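Local coordinates for immunoglobulin-like protein (Pseudomonas aeruginosa, PDB 3N6Y), which is of unknown function but has an immunoglobulin-like beta fold and is probably exported from the cytoplasm, at residues M121-G125 with D126-A130. Residues are numbered along the deposited sequence; the frame is centred on the assembly and turned at random.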
loop_
_atom_site.group_PDB
_atom_site.type_symbol
_atom_site.label_atom_id
_atom_site.label_comp_id
_atom_site.label_asym_id
_atom_site.label_seq_id
_atom_site.Cartn_x
_atom_site.Cartn_y
_atom_site.Cartn_z
HETATM N N MSE A 121 -2.090 2.970 -4.675
HETATM C CA MSE A 121 -3.529 3.043 -4.908
HETATM C C MSE A 121 -4.149 1.717 -4.576
HETATM O O MSE A 121 -3.723 0.683 -5.097
HETATM C CB MSE A 121 -3.799 3.430 -6.385
HETATM C CG MSE A 121 -3.106 4.701 -6.803
HETATM SE SE MSE A 121 -3.376 5.007 -8.725
HETATM C CE MSE A 121 -5.046 6.050 -8.568
ATOM N N VAL A 122 -5.151 1.744 -3.686
ATOM C CA VAL A 122 -5.955 0.584 -3.370
ATOM C C VAL A 122 -7.296 0.631 -4.098
ATOM O O VAL A 122 -8.083 1.532 -3.897
ATOM C CB VAL A 122 -6.309 0.482 -1.844
ATOM C CG1 VAL A 122 -7.015 -0.878 -1.582
ATOM C CG2 VAL A 122 -5.113 0.633 -1.010
ATOM N N PHE A 123 -7.517 -0.401 -4.928
ATOM C CA PHE A 123 -8.767 -0.545 -5.677
ATOM C C PHE A 123 -9.531 -1.786 -5.248
ATOM O O PHE A 123 -8.932 -2.833 -4.867
ATOM C CB PHE A 123 -8.468 -0.742 -7.168
ATOM C CG PHE A 123 -7.931 0.471 -7.850
ATOM C CD1 PHE A 123 -6.561 0.768 -7.914
ATOM C CD2 PHE A 123 -8.794 1.321 -8.470
ATOM C CE1 PHE A 123 -6.103 1.918 -8.563
ATOM C CE2 PHE A 123 -8.328 2.498 -9.108
ATOM C CZ PHE A 123 -6.986 2.759 -9.162
ATOM N N GLN A 124 -10.857 -1.741 -5.412
ATOM C CA GLN A 124 -11.634 -2.995 -5.476
ATOM C C GLN A 124 -12.265 -3.007 -6.875
ATOM O O GLN A 124 -13.175 -2.163 -7.137
ATOM C CB GLN A 124 -12.702 -3.047 -4.393
ATOM C CG GLN A 124 -13.422 -4.368 -4.426
ATOM C CD GLN A 124 -14.623 -4.463 -3.514
ATOM O OE1 GLN A 124 -15.425 -3.532 -3.390
ATOM N NE2 GLN A 124 -14.781 -5.645 -2.892
ATOM N N GLY A 125 -11.793 -3.892 -7.764
ATOM C CA GLY A 125 -12.213 -3.826 -9.159
ATOM C C GLY A 125 -11.785 -2.482 -9.724
ATOM O O GLY A 125 -10.620 -2.099 -9.580
ATOM N N ASP A 126 -12.716 -1.743 -10.347
ATOM C CA ASP A 126 -12.432 -0.436 -10.894
ATOM C C ASP A 126 -12.470 0.734 -9.901
ATOM O O ASP A 126 -12.131 1.884 -10.270
ATOM C CB ASP A 126 -13.442 -0.108 -12.010
ATOM C CG ASP A 126 -13.366 -1.015 -13.233
ATOM O OD1 ASP A 126 -12.438 -1.849 -13.356
ATOM O OD2 ASP A 126 -14.320 -0.897 -14.081
ATOM N N ARG A 127 -12.938 0.504 -8.665
ATOM C CA ARG A 127 -13.194 1.556 -7.707
ATOM C C ARG A 127 -12.006 1.772 -6.794
ATOM O O ARG A 127 -11.506 0.858 -6.150
ATOM C CB ARG A 127 -14.426 1.254 -6.845
ATOM C CG ARG A 127 -14.799 2.372 -5.854
ATOM C CD ARG A 127 -16.158 2.143 -5.257
ATOM N NE ARG A 127 -16.169 0.833 -4.650
ATOM C CZ ARG A 127 -16.233 0.562 -3.339
ATOM N NH1 ARG A 127 -16.337 1.508 -2.415
ATOM N NH2 ARG A 127 -16.205 -0.703 -2.952
ATOM N N LEU A 128 -11.571 3.012 -6.763
ATOM C CA LEU A 128 -10.485 3.415 -5.887
ATOM C C LEU A 128 -10.993 3.638 -4.478
ATOM O O LEU A 128 -11.913 4.448 -4.276
ATOM C CB LEU A 128 -9.924 4.743 -6.396
ATOM C CG LEU A 128 -8.723 5.289 -5.632
ATOM C CD1 LEU A 128 -7.541 4.333 -5.679
ATOM C CD2 LEU A 128 -8.402 6.681 -6.212
ATOM N N LEU A 129 -10.407 2.946 -3.502
ATOM C CA LEU A 129 -10.773 3.114 -2.108
ATOM C C LEU A 129 -9.884 4.195 -1.425
ATOM O O LEU A 129 -10.365 5.013 -0.611
ATOM C CB LEU A 129 -10.627 1.779 -1.394
ATOM C CG LEU A 129 -11.691 0.774 -1.815
ATOM C CD1 LEU A 129 -11.389 -0.604 -1.275
ATOM C CD2 LEU A 129 -13.108 1.271 -1.344
ATOM N N ALA A 130 -8.584 4.160 -1.714
ATOM C CA ALA A 130 -7.620 5.060 -1.080
ATOM C C ALA A 130 -6.376 5.227 -1.935
ATOM O O ALA A 130 -6.001 4.291 -2.639
ATOM C CB ALA A 130 -7.257 4.566 0.310
HETATM O O HOH W 1 -15.919 -1.988 -6.264
#
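F123 and L128 meet on one face of a beta hairpin with a two-residue turn, an example of how a tight turn and a classic bulge share one strand pair, 116-124 with 127-136. Methyl CD1 of L128 sits 3.9 Å from the centre of the F123 ring, only 13° off the ring normal, a CH-pi contact over the face; the same methyl also touches CB of selenomethionine M121. On the opposite face Q124 and R127 run side by side. A shared chi1 of -177° sets the two chains alongside each other, and the bend at chi3 of R127 (56°) brings its guanidinium edge to OE1 of Q124, which takes a weak 3.0 Å bond from NH2. Stronger partners lie outside: NE2 of Q124 bonds to T66 O and NH2 of R127 to V6 O. The type II' turn from Q124 to R127, with G125 and D126 at its corners, is closed by Q124 N to R127 O at 2.8 Å and by the reciprocal bond. Further along, the bulge sets L129 and A130 opposite the single V122, whose O takes a short bond from L129 N (2.7 Å) and a weak one from A130 N. Strand 68-74 pairs with strand 116-124, its L68 touching V122 and L129. At the turn, one water donates to Q124 O and OE1 and accepts from R127 NE.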